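Local coordinates for protein arylamine n-acetyltransferase (Mycobacterium smegmatis, PDB 1W5R) that catalyses acetyl transfer to arylamines, probably from acetyl-CoA by way of a catalytic cysteine, which is replaced by glutamine in this variant, at residues 34-39 with 135-140; 46-51 with 269-274; 78-83 with 127-132; 209-214 with 250-255; 218-223 with 229-234. The protein carries 1 engineered substitution. All coordinates share one frame; numbering follows the deposited sequence.

Overall arrangement
Going from the N terminus, helix 25-38 opens contact 1 and the end of helix 44-47 opens contact 2. Contact 3 then joins helix 73-87 to strand 127-129 and the turn after it, and lies wholly inside the loop that contact 1 closes at 135-140. Contact 4 starts at 209-214; contact 5, the hairpin 220-225/228-233, is nested within it before helix 245-255 closes contact 4. Helix 268-274 finally closes contact 2, which crosses contact 1 and encloses contacts 3, 4 and 5. Contact 3 thus ties a helix to the edge region of the eight-stranded sheet, contact 4 ties helix 245-255 to the five-stranded sheet, and contact 2 joins two helices.

Contact 1: residues 34-39 with 135-140; sequences AHNRSI and GQTLTS
N36, near the end of helix 25-38, meets T137 and T139 of the irregular segment 135-140, and the cross-contact rests on its side chain. One turn of helix comes first: A34 O receives the hydroxyl of S38, with S38 OG to A34 O at 2.8 Å. H35 points elsewhere, its two ring nitrogens bonded to Y11 and H76. At N36 the side chain swings beside the backbone N (chi1 -80°) and carries its flat amide out toward the loop. The amide carbon rests on the T139 backbone, N36 CG to T139 CA 4.1 Å, and nearly as close to the methyl, N36 CG to T139 CG2 4.2 Å. The two side chains cross at about a right angle, and the amide also comes up to the T137 methyl. T137 can present CG2 because its OG1 stands anti to the backbone N and is engaged by D130 O and F133 N. R37 turns from the loop to a salt bridge with D218. The helix then ends: H35 O accepts both S38 N and I39 N, each at 3.1 Å, and I39 folds back so that its CD1 lies 3.8 Å above one face of the H35 ring, off toward the rim. The contact lies buried between several elements. R221 NH1, from strand 220-225, takes both G135 O and T137 O; R153 holds the 139-140 end; L138 packs on strand 165-172, I39 on helix 73-87, and the N36 backbone bonds to V216 of strand 212-216.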
# COMPACT_ATOMS: atom_id res chain seq x y z
N ALA A 34 2.08 0.91 -24.38
CA ALA A 34 3.26 1.74 -24.14
C ALA A 34 2.86 3.13 -23.65
O ALA A 34 3.47 3.67 -22.72
CB ALA A 34 4.08 1.84 -25.43
N HIS A 35 1.83 3.69 -24.26
CA HIS A 35 1.29 4.98 -23.83
C HIS A 35 0.81 4.90 -22.37
O HIS A 35 1.15 5.76 -21.54
CB HIS A 35 0.18 5.41 -24.79
CG HIS A 35 -0.32 6.81 -24.57
ND1 HIS A 35 -0.24 7.77 -25.56
CD2 HIS A 35 -0.94 7.40 -23.51
CE1 HIS A 35 -0.78 8.90 -25.11
NE2 HIS A 35 -1.21 8.69 -23.88
N ASN A 36 0.07 3.84 -22.05
CA ASN A 36 -0.46 3.63 -20.69
C ASN A 36 0.63 3.74 -19.63
O ASN A 36 0.42 4.35 -18.58
CB ASN A 36 -1.05 2.22 -20.56
CG ASN A 36 -2.45 2.07 -21.15
OD1 ASN A 36 -3.23 3.04 -21.33
ND2 ASN A 36 -2.81 0.84 -21.41
N ARG A 37 1.78 3.11 -19.88
CA ARG A 37 2.82 3.05 -18.86
C ARG A 37 3.77 4.23 -18.87
O ARG A 37 4.54 4.40 -17.93
CB ARG A 37 3.63 1.74 -18.93
CG ARG A 37 4.58 1.63 -20.14
CD ARG A 37 5.38 0.34 -20.11
NE ARG A 37 4.55 -0.85 -20.33
CZ ARG A 37 4.33 -1.41 -21.52
NH1 ARG A 37 3.57 -2.50 -21.60
NH2 ARG A 37 4.86 -0.89 -22.64
N SER A 38 3.74 5.03 -19.94
CA SER A 38 4.75 6.07 -20.15
C SER A 38 4.32 7.52 -19.93
O SER A 38 5.14 8.34 -19.51
CB SER A 38 5.31 5.98 -21.58
OG SER A 38 5.88 4.71 -21.85
N ILE A 39 3.06 7.83 -20.25
CA ILE A 39 2.57 9.20 -20.15
C ILE A 39 1.44 9.19 -19.11
O ILE A 39 0.39 8.59 -19.34
CB ILE A 39 2.08 9.78 -21.51
CG1 ILE A 39 3.14 9.60 -22.61
CG2 ILE A 39 1.71 11.26 -21.37
CD1 ILE A 39 2.70 10.13 -24.00
N GLY A 135 -6.82 6.46 -14.05
CA GLY A 135 -6.47 5.17 -13.44
C GLY A 135 -7.24 3.96 -13.97
O GLY A 135 -6.68 2.86 -14.00
N GLN A 136 -8.50 4.17 -14.36
CA GLN A 136 -9.35 3.08 -14.87
C GLN A 136 -9.46 3.09 -16.40
O GLN A 136 -10.38 2.50 -16.96
CB GLN A 136 -10.74 3.12 -14.20
CG GLN A 136 -11.55 1.83 -14.31
CD GLN A 136 -10.83 0.61 -13.76
OE1 GLN A 136 -10.52 -0.36 -14.50
NE2 GLN A 136 -10.53 0.64 -12.48
N THR A 137 -8.52 3.76 -17.07
CA THR A 137 -8.59 3.84 -18.54
C THR A 137 -8.39 2.47 -19.19
O THR A 137 -7.70 1.59 -18.63
CB THR A 137 -7.55 4.82 -19.10
OG1 THR A 137 -8.00 5.32 -20.37
CG2 THR A 137 -6.16 4.19 -19.22
N LEU A 138 -8.99 2.29 -20.36
CA LEU A 138 -8.76 1.08 -21.16
C LEU A 138 -7.28 0.87 -21.45
O LEU A 138 -6.58 1.80 -21.82
CB LEU A 138 -9.50 1.15 -22.49
CG LEU A 138 -10.94 0.66 -22.53
CD1 LEU A 138 -11.60 1.05 -23.84
CD2 LEU A 138 -11.02 -0.85 -22.36
N THR A 139 -6.83 -0.38 -21.28
CA THR A 139 -5.43 -0.73 -21.50
C THR A 139 -5.23 -1.58 -22.74
O THR A 139 -4.10 -2.03 -23.03
CB THR A 139 -4.85 -1.44 -20.26
OG1 THR A 139 -5.56 -2.67 -20.04
CG2 THR A 139 -4.94 -0.51 -19.02
N SER A 140 -6.32 -1.77 -23.48
CA SER A 140 -6.29 -2.38 -24.82
C SER A 140 -7.28 -1.62 -25.66
O SER A 140 -8.24 -1.06 -25.13
CB SER A 140 -6.79 -3.84 -24.78
OG SER A 140 -6.06 -4.63 -23.87

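Contact 2: residues 46-51 with 269-274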
# COMPACT_ATOMS: atom_id res chain seq x y z
N PRO A 46 -4.87 22.66 -14.90
CA PRO A 46 -6.12 23.23 -14.35
C PRO A 46 -6.08 23.45 -12.85
O PRO A 46 -6.68 24.41 -12.36
CB PRO A 46 -7.20 22.20 -14.70
CG PRO A 46 -6.59 21.24 -15.62
CD PRO A 46 -5.11 21.43 -15.69
N LEU A 47 -5.40 22.57 -12.12
CA LEU A 47 -5.24 22.75 -10.67
C LEU A 47 -4.62 24.12 -10.34
O LEU A 47 -5.04 24.80 -9.38
CB LEU A 47 -4.41 21.61 -10.06
CG LEU A 47 -4.15 21.71 -8.54
CD1 LEU A 47 -5.43 21.58 -7.74
CD2 LEU A 47 -3.12 20.68 -8.10
N LEU A 48 -3.66 24.51 -11.18
CA LEU A 48 -2.89 25.74 -10.97
C LEU A 48 -3.49 26.93 -11.71
O LEU A 48 -2.86 27.99 -11.82
CB LEU A 48 -1.43 25.52 -11.38
CG LEU A 48 -0.70 24.54 -10.45
CD1 LEU A 48 0.55 24.00 -11.11
CD2 LEU A 48 -0.37 25.21 -9.11
N GLY A 49 -4.70 26.76 -12.24
CA GLY A 49 -5.39 27.86 -12.94
C GLY A 49 -4.93 28.08 -14.37
O GLY A 49 -5.19 29.13 -14.97
N ILE A 50 -4.26 27.08 -14.95
CA ILE A 50 -3.83 27.13 -16.34
C ILE A 50 -4.84 26.31 -17.16
O ILE A 50 -4.90 25.08 -17.03
CB ILE A 50 -2.41 26.55 -16.53
CG1 ILE A 50 -1.39 27.28 -15.64
CG2 ILE A 50 -1.99 26.60 -17.98
CD1 ILE A 50 -0.09 26.53 -15.41
N PRO A 51 -5.66 26.97 -18.00
CA PRO A 51 -6.61 26.24 -18.82
C PRO A 51 -5.94 25.27 -19.80
O PRO A 51 -4.78 25.46 -20.18
CB PRO A 51 -7.32 27.36 -19.61
CG PRO A 51 -7.18 28.56 -18.73
CD PRO A 51 -5.79 28.43 -18.21
N GLN A 269 3.63 23.40 -4.51
CA GLN A 269 3.54 22.71 -3.24
C GLN A 269 2.40 23.27 -2.39
O GLN A 269 1.64 22.51 -1.80
CB GLN A 269 4.88 22.75 -2.48
CG GLN A 269 5.03 21.65 -1.44
CD GLN A 269 6.26 21.79 -0.58
OE1 GLN A 269 7.24 21.07 -0.77
NE2 GLN A 269 6.23 22.73 0.37
N ALA A 270 2.27 24.61 -2.35
CA ALA A 270 1.20 25.26 -1.60
C ALA A 270 -0.19 24.96 -2.14
O ALA A 270 -1.14 24.80 -1.39
CB ALA A 270 1.43 26.77 -1.51
N ARG A 271 -0.32 24.86 -3.47
CA ARG A 271 -1.62 24.57 -4.04
C ARG A 271 -2.01 23.11 -3.81
O ARG A 271 -3.16 22.80 -3.53
CB ARG A 271 -1.63 24.91 -5.53
CG ARG A 271 -2.93 24.57 -6.26
CD ARG A 271 -4.18 25.22 -5.64
NE ARG A 271 -5.35 24.93 -6.47
CZ ARG A 271 -6.60 24.84 -6.04
NH1 ARG A 271 -6.91 25.02 -4.76
NH2 ARG A 271 -7.57 24.55 -6.92
N VAL A 272 -1.04 22.23 -3.95
CA VAL A 272 -1.26 20.81 -3.63
C VAL A 272 -1.69 20.65 -2.16
O VAL A 272 -2.58 19.85 -1.86
CB VAL A 272 -0.02 19.98 -3.99
CG1 VAL A 272 -0.13 18.56 -3.44
CG2 VAL A 272 0.14 19.93 -5.49
N ALA A 273 -1.10 21.44 -1.26
CA ALA A 273 -1.52 21.40 0.14
C ALA A 273 -3.02 21.66 0.31
O ALA A 273 -3.68 20.99 1.10
CB ALA A 273 -0.70 22.37 0.97
N GLU A 274 -3.56 22.61 -0.46
CA GLU A 274 -4.98 22.98 -0.37
C GLU A 274 -5.93 21.84 -0.75
O GLU A 274 -7.08 21.80 -0.31
CB GLU A 274 -5.29 24.18 -1.27
CG GLU A 274 -4.70 25.47 -0.76
CD GLU A 274 -4.96 26.67 -1.66
OE1 GLU A 274 -5.39 26.51 -2.82
OE2 GLU A 274 -4.74 27.80 -1.18
O HOH W 1 -7.88 25.04 -9.75
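R271 leaves its helix with CG anti to the backbone N (chi1 177°) and then bends at chi2 (55°), which turns the guanidinium back toward L47 at the end of helix 44-47. NE gives its hydrogen to the backbone carbonyl almost in line, R271 NE to L47 O 2.9 Å at 170°. The acceptor lies in the guanidinium plane, whereas the donor is tilted from the carbonyl plane. A water that accepts from R271 NH2 at 2.9 Å also lies 2.9 Å from L47 O and can donate to it. The arginine thus meets a carbonyl at the C-terminal end of a helix closed by a Schellman motif: G49, with positive phi, is the C-prime residue, and G49 N bonds P46 O at 3.1 Å. L47 CD1 lies against the guanidinium, 3.6 Å from R271 NE. The apolar packing runs alongside: L47 CD2 meets V272 CG2 at 4.2 Å, and L48 slides past the aliphatic part of the arginine in the opposite direction, with L48 CD2 3.8 Å from R271 CB. At its other end the guanidinium is steadied within its own helix by a salt bridge, R271 NH1 to E274 OE1 2.9 Å.

Contact 3: residues 78-83 with 127-132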
# COMPACT_ATOMS: atom_id res chain seq x y z
N GLY A 78 -6.31 13.26 -27.60
CA GLY A 78 -5.99 14.16 -28.70
C GLY A 78 -4.65 13.78 -29.29
O GLY A 78 -4.54 13.55 -30.50
N LEU A 79 -3.64 13.67 -28.43
CA LEU A 79 -2.31 13.29 -28.87
C LEU A 79 -2.31 11.96 -29.61
O LEU A 79 -1.75 11.84 -30.71
CB LEU A 79 -1.34 13.22 -27.68
CG LEU A 79 0.09 12.74 -27.98
CD1 LEU A 79 0.79 13.67 -28.94
CD2 LEU A 79 0.89 12.61 -26.70
N LEU A 80 -2.91 10.94 -29.01
CA LEU A 80 -2.92 9.61 -29.63
C LEU A 80 -3.66 9.64 -30.95
O LEU A 80 -3.28 8.95 -31.90
CB LEU A 80 -3.53 8.58 -28.67
CG LEU A 80 -3.47 7.13 -29.17
CD1 LEU A 80 -2.08 6.71 -29.61
CD2 LEU A 80 -3.98 6.20 -28.07
N GLY A 81 -4.73 10.43 -31.02
CA GLY A 81 -5.47 10.60 -32.27
C GLY A 81 -4.58 11.06 -33.41
O GLY A 81 -4.62 10.49 -34.50
N TYR A 82 -3.76 12.08 -33.17
CA TYR A 82 -2.83 12.58 -34.19
C TYR A 82 -1.81 11.53 -34.55
O TYR A 82 -1.51 11.32 -35.74
CB TYR A 82 -2.12 13.85 -33.70
CG TYR A 82 -3.03 15.04 -33.50
CD1 TYR A 82 -3.16 15.66 -32.25
CD2 TYR A 82 -3.75 15.57 -34.58
CE1 TYR A 82 -4.00 16.76 -32.08
CE2 TYR A 82 -4.58 16.66 -34.42
CZ TYR A 82 -4.70 17.27 -33.17
OH TYR A 82 -5.53 18.35 -33.00
N VAL A 83 -1.28 10.84 -33.54
CA VAL A 83 -0.26 9.82 -33.76
C VAL A 83 -0.81 8.70 -34.64
O VAL A 83 -0.16 8.29 -35.62
CB VAL A 83 0.28 9.24 -32.43
CG1 VAL A 83 1.08 7.98 -32.70
CG2 VAL A 83 1.10 10.26 -31.71
N TYR A 127 -12.56 0.23 -33.60
CA TYR A 127 -12.12 -0.04 -32.24
C TYR A 127 -12.25 1.20 -31.37
O TYR A 127 -11.92 2.31 -31.81
CB TYR A 127 -10.67 -0.50 -32.24
CG TYR A 127 -10.54 -1.85 -32.87
CD1 TYR A 127 -10.44 -1.99 -34.26
CD2 TYR A 127 -10.56 -3.00 -32.09
CE1 TYR A 127 -10.35 -3.26 -34.85
CE2 TYR A 127 -10.46 -4.26 -32.66
CZ TYR A 127 -10.36 -4.39 -34.02
OH TYR A 127 -10.27 -5.66 -34.55
N LEU A 128 -12.75 1.00 -30.16
CA LEU A 128 -12.69 2.05 -29.13
C LEU A 128 -11.29 2.09 -28.55
O LEU A 128 -10.74 1.07 -28.13
CB LEU A 128 -13.72 1.79 -28.03
CG LEU A 128 -13.70 2.81 -26.87
CD1 LEU A 128 -14.01 4.22 -27.35
CD2 LEU A 128 -14.65 2.35 -25.79
N VAL A 129 -10.70 3.29 -28.53
CA VAL A 129 -9.38 3.49 -27.95
C VAL A 129 -9.50 4.66 -26.98
O VAL A 129 -10.02 5.72 -27.33
CB VAL A 129 -8.32 3.78 -29.04
CG1 VAL A 129 -6.99 4.12 -28.41
CG2 VAL A 129 -8.18 2.56 -29.96
N ASP A 130 -9.04 4.44 -25.75
CA ASP A 130 -9.15 5.49 -24.73
C ASP A 130 -7.99 5.32 -23.78
O ASP A 130 -7.99 4.41 -22.96
CB ASP A 130 -10.49 5.37 -24.00
CG ASP A 130 -10.65 6.39 -22.87
OD1 ASP A 130 -9.83 7.33 -22.75
OD2 ASP A 130 -11.64 6.24 -22.11
N VAL A 131 -6.99 6.18 -23.91
CA VAL A 131 -5.85 6.17 -23.01
C VAL A 131 -5.89 7.37 -22.06
O VAL A 131 -4.89 7.68 -21.40
CB VAL A 131 -4.50 6.10 -23.78
CG1 VAL A 131 -4.41 4.79 -24.59
CG2 VAL A 131 -4.32 7.32 -24.68
N GLY A 132 -7.04 8.04 -22.01
CA GLY A 132 -7.15 9.30 -21.30
C GLY A 132 -8.11 9.37 -20.12
O GLY A 132 -8.34 10.47 -19.58
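L80 of helix 73-87 meets V129 and V131 by apolar packing, and one methyl does the work. With CG anti to the backbone N (chi1 -175°), L80 sets CD2 in the corner formed by the two valines. CD2 lies 3.7 Å from V129 CG1, and it faces both V131 methyls, 3.6 Å from V131 CG2 and 3.8 Å from V131 CG1. The leucine crosses each valine at about a right angle. V129 and V131 both point toward the helix, while D130 between them points away. L116 also touches L80. The polar interactions centre on D130 and on N77 of the same helix. D130 OD1 accepts the amide two residues on, G132 N to D130 OD1 3.0 Å, which makes an Asx turn, and also bonds N77 ND2. N77 OD1 in turn receives V131 N. D130 OD2 is bonded by H113 NE2. The carboxylate is therefore fixed from both oxygens, and the leucine-valine packing lies beside its turn. H113 and D130 are probably the histidine and aspartate of the Cys-His-Asp triad, whose cysteine is replaced by an engineered glutamine here; arylamine N-acetyltransferases share this triad with papain-like cysteine proteases.

Contact 4: residues 209-214 with 250-255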
# COMPACT_ATOMS: atom_id res chain seq x y z
N THR A 209 -10.87 21.39 -8.75
CA THR A 209 -10.96 21.43 -7.28
C THR A 209 -10.00 20.50 -6.54
O THR A 209 -9.95 20.51 -5.31
CB THR A 209 -12.40 21.11 -6.79
OG1 THR A 209 -12.78 19.81 -7.24
CG2 THR A 209 -13.40 22.15 -7.31
N GLY A 210 -9.28 19.67 -7.28
CA GLY A 210 -8.32 18.78 -6.66
C GLY A 210 -7.32 18.28 -7.67
O GLY A 210 -7.30 18.74 -8.82
N LEU A 211 -6.50 17.33 -7.22
CA LEU A 211 -5.37 16.80 -7.98
C LEU A 211 -5.59 15.33 -8.30
O LEU A 211 -5.81 14.53 -7.38
CB LEU A 211 -4.11 16.92 -7.12
CG LEU A 211 -2.86 16.19 -7.62
CD1 LEU A 211 -2.24 16.93 -8.78
CD2 LEU A 211 -1.83 16.02 -6.50
N THR A 212 -5.53 14.98 -9.58
CA THR A 212 -5.60 13.57 -10.00
C THR A 212 -4.39 13.27 -10.87
O THR A 212 -4.12 13.97 -11.85
CB THR A 212 -6.86 13.25 -10.82
OG1 THR A 212 -8.02 13.45 -10.00
CG2 THR A 212 -6.84 11.80 -11.32
N VAL A 213 -3.65 12.23 -10.49
CA VAL A 213 -2.50 11.76 -11.26
C VAL A 213 -2.61 10.25 -11.38
O VAL A 213 -2.96 9.57 -10.41
CB VAL A 213 -1.15 12.17 -10.58
CG1 VAL A 213 0.04 11.78 -11.45
CG2 VAL A 213 -1.11 13.66 -10.31
N ALA A 214 -2.36 9.69 -12.56
CA ALA A 214 -2.50 8.25 -12.71
C ALA A 214 -1.55 7.68 -13.75
O ALA A 214 -1.06 8.41 -14.62
CB ALA A 214 -3.95 7.87 -13.05
N ASP A 250 6.88 14.50 -4.22
CA ASP A 250 7.86 13.45 -4.48
C ASP A 250 7.26 12.32 -5.32
O ASP A 250 7.92 11.84 -6.24
CB ASP A 250 8.47 12.88 -3.19
CG ASP A 250 9.31 11.63 -3.46
OD1 ASP A 250 8.86 10.53 -3.09
OD2 ASP A 250 10.41 11.75 -4.06
N ALA A 251 6.03 11.92 -5.02
CA ALA A 251 5.34 10.88 -5.79
C ALA A 251 5.15 11.34 -7.23
O ALA A 251 5.42 10.60 -8.17
CB ALA A 251 4.01 10.51 -5.14
N ILE A 252 4.71 12.59 -7.39
CA ILE A 252 4.47 13.16 -8.71
C ILE A 252 5.74 13.08 -9.58
O ILE A 252 5.69 12.64 -10.73
CB ILE A 252 3.95 14.60 -8.59
CG1 ILE A 252 2.49 14.60 -8.10
CG2 ILE A 252 4.07 15.36 -9.92
CD1 ILE A 252 1.96 15.99 -7.74
N VAL A 253 6.87 13.45 -9.00
CA VAL A 253 8.14 13.49 -9.75
C VAL A 253 8.74 12.09 -9.98
O VAL A 253 9.14 11.75 -11.09
CB VAL A 253 9.17 14.41 -9.05
CG1 VAL A 253 10.49 14.44 -9.81
CG2 VAL A 253 8.62 15.81 -8.92
N ASN A 254 8.77 11.30 -8.92
CA ASN A 254 9.53 10.05 -8.92
C ASN A 254 8.74 8.76 -9.12
O ASN A 254 9.27 7.77 -9.65
CB ASN A 254 10.41 9.98 -7.66
CG ASN A 254 11.44 11.10 -7.63
OD1 ASN A 254 11.42 11.95 -6.74
ND2 ASN A 254 12.33 11.11 -8.61
N ARG A 255 7.48 8.75 -8.69
CA ARG A 255 6.58 7.64 -9.02
C ARG A 255 5.98 7.84 -10.42
O ARG A 255 5.96 6.92 -11.23
CB ARG A 255 5.46 7.51 -7.99
CG ARG A 255 5.82 6.84 -6.66
CD ARG A 255 4.53 6.60 -5.87
NE ARG A 255 4.70 5.77 -4.69
CZ ARG A 255 4.34 4.49 -4.59
NH1 ARG A 255 3.78 3.86 -5.62
NH2 ARG A 255 4.54 3.84 -3.45
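L211 and V213, two residues apart, face I252, the nearest CA atoms, V213 and I252, being 7.6 Å apart. The chain bearing L211 runs into strand 212-216, and the helix widens into a pi-type turn at 251-255. Contact is made by side chains alone. I252 sets CG1 beside the backbone N (chi1 -73°) and continues nearly straight (chi2 171°), which sends CD1 out toward the other segment. L211 extends with CG anti to its own N, and the two chains reach toward each other tip to tip, L211 CD2 to I252 CD1 4.0 Å. V213 stays closer to the root of the isoleucine, V213 CG2 to I252 CG1 4.3 Å. One isoleucine thus spans both L211 and V213, with its outer end on L211 and its inner methylene near V213. No hydrogen bond links the segments; the polar bonds lie on the backbone edges and the far side. N43 binds both G210 O and T212 N, and T212 OG1 bonds R225. Around the contact, L211 also packs on L44 and L47 of helix 44-47 and on L224, and V213 on F256 and I258. The strand pairs with strand 220-225 through V213 and L224 and with F41 through A214. Helix 245-255 packs by A251 on F242 of strand 236-242, and R255 packs on R233 of the second subunit.

Contact 5: residues 218-223 with 229-234; sequences DDARYN and LAVHRS
Y222 and V231 lie side by side and point the same way, the side chains of a non-hydrogen-bonded pair. V231 brings both methyls up to the ring: V231 CG2 is 3.7 Å from Y222 CD2, and V231 CG1 is 4.3 Å from the ring centroid in an off-centre CH-pi contact. Y222 CG stands beside its own backbone N (chi1 -63°), which tips the ring toward the neighbouring strand and brings its hydroxyl near R233. There the ring and guanidinium planes are 88° apart. Y222 OH and R233 NH2 approach to 3.1 Å, but the angle is too poor for a hydrogen bond; R233 NE instead forms a salt bridge with E238. A220 CB lies over one guanidinium face, 4.0 Å above its plane and off toward the rim. Strands 220-225 and 228-233 form a beta hairpin within an antiparallel sheet; segments 220-223 and 229-233 run at 168°. In its hydrogen-bonded pairs R221 N and H232 N each reach the other's O at 3.0 Å, and N223 N bonds A230 O at 2.8 Å, while A230 N bonds N223 O at 2.7 Å. R221, N223, A230 and H232 occupy the other face. R221 and H232 touch there only near their roots, for R221 leads away to a salt bridge with E155. Past the strand ends a water donates to D219 O and accepts from S234 N.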
# COMPACT_ATOMS: atom_id res chain seq x y z
N ASP A 218 1.87 -2.90 -16.62
CA ASP A 218 1.36 -4.25 -16.89
C ASP A 218 0.72 -4.88 -15.65
O ASP A 218 -0.23 -5.65 -15.77
CB ASP A 218 2.46 -5.19 -17.39
CG ASP A 218 3.05 -4.75 -18.72
OD1 ASP A 218 2.59 -3.75 -19.31
OD2 ASP A 218 3.98 -5.45 -19.19
N ASP A 219 1.26 -4.55 -14.47
CA ASP A 219 0.86 -5.21 -13.21
C ASP A 219 -0.14 -4.45 -12.37
O ASP A 219 -0.79 -5.04 -11.51
CB ASP A 219 2.09 -5.46 -12.33
CG ASP A 219 3.04 -6.46 -12.94
OD1 ASP A 219 2.59 -7.40 -13.61
OD2 ASP A 219 4.26 -6.30 -12.71
N ALA A 220 -0.27 -3.14 -12.59
CA ALA A 220 -1.08 -2.37 -11.64
C ALA A 220 -1.62 -1.07 -12.21
O ALA A 220 -0.99 -0.48 -13.08
CB ALA A 220 -0.29 -2.08 -10.36
N ARG A 221 -2.75 -0.64 -11.67
CA ARG A 221 -3.29 0.70 -11.93
C ARG A 221 -2.98 1.59 -10.74
O ARG A 221 -3.23 1.20 -9.60
CB ARG A 221 -4.80 0.63 -12.14
CG ARG A 221 -5.22 -0.21 -13.34
CD ARG A 221 -6.74 -0.32 -13.42
NE ARG A 221 -7.22 -1.00 -14.63
CZ ARG A 221 -7.28 -0.42 -15.84
NH1 ARG A 221 -6.87 0.83 -16.01
NH2 ARG A 221 -7.74 -1.11 -16.88
N TYR A 222 -2.46 2.78 -11.02
CA TYR A 222 -2.11 3.75 -9.98
C TYR A 222 -2.97 4.98 -10.14
O TYR A 222 -3.03 5.55 -11.22
CB TYR A 222 -0.64 4.16 -10.11
CG TYR A 222 0.30 3.00 -9.90
CD1 TYR A 222 0.62 2.14 -10.95
CD2 TYR A 222 0.87 2.76 -8.65
CE1 TYR A 222 1.48 1.08 -10.76
CE2 TYR A 222 1.74 1.69 -8.44
CZ TYR A 222 2.04 0.85 -9.50
OH TYR A 222 2.89 -0.22 -9.31
N ASN A 223 -3.64 5.38 -9.06
CA ASN A 223 -4.48 6.57 -9.11
C ASN A 223 -4.35 7.40 -7.85
O ASN A 223 -4.77 6.95 -6.77
CB ASN A 223 -5.94 6.24 -9.35
CG ASN A 223 -6.74 7.49 -9.65
OD1 ASN A 223 -6.55 8.11 -10.68
ND2 ASN A 223 -7.58 7.91 -8.72
N LEU A 229 -3.10 7.73 -2.69
CA LEU A 229 -2.69 6.93 -3.83
C LEU A 229 -3.32 5.55 -3.75
O LEU A 229 -3.02 4.76 -2.84
CB LEU A 229 -1.17 6.83 -3.89
CG LEU A 229 -0.54 5.88 -4.91
CD1 LEU A 229 -0.97 6.26 -6.33
CD2 LEU A 229 0.97 5.89 -4.80
N ALA A 230 -4.21 5.25 -4.69
CA ALA A 230 -4.78 3.90 -4.80
C ALA A 230 -4.00 3.06 -5.81
O ALA A 230 -3.64 3.54 -6.90
CB ALA A 230 -6.25 3.97 -5.21
N VAL A 231 -3.76 1.80 -5.46
CA VAL A 231 -3.12 0.86 -6.36
C VAL A 231 -4.02 -0.37 -6.46
O VAL A 231 -4.39 -0.97 -5.44
CB VAL A 231 -1.71 0.44 -5.86
CG1 VAL A 231 -1.03 -0.44 -6.90
CG2 VAL A 231 -0.85 1.66 -5.53
N HIS A 232 -4.41 -0.75 -7.67
CA HIS A 232 -5.14 -1.98 -7.90
C HIS A 232 -4.22 -2.96 -8.62
O HIS A 232 -3.73 -2.69 -9.72
CB HIS A 232 -6.40 -1.72 -8.74
CG HIS A 232 -7.53 -1.12 -7.96
ND1 HIS A 232 -8.81 -1.01 -8.47
CD2 HIS A 232 -7.57 -0.59 -6.72
CE1 HIS A 232 -9.59 -0.45 -7.57
NE2 HIS A 232 -8.87 -0.18 -6.50
N ARG A 233 -3.97 -4.09 -7.96
CA ARG A 233 -3.13 -5.15 -8.51
C ARG A 233 -3.94 -6.43 -8.46
O ARG A 233 -4.99 -6.48 -7.82
CB ARG A 233 -1.88 -5.35 -7.66
CG ARG A 233 -1.00 -4.16 -7.46
CD ARG A 233 0.09 -4.49 -6.44
NE ARG A 233 1.10 -3.45 -6.39
CZ ARG A 233 2.12 -3.36 -7.24
NH1 ARG A 233 2.28 -4.26 -8.21
NH2 ARG A 233 2.99 -2.36 -7.12
N SER A 234 -3.45 -7.47 -9.11
CA SER A 234 -4.14 -8.75 -9.05
C SER A 234 -4.06 -9.28 -7.61
O SER A 234 -2.97 -9.46 -7.07
CB SER A 234 -3.56 -9.72 -10.07
OG SER A 234 -4.41 -10.84 -10.20
O HOH W 2 -1.06 -7.45 -10.67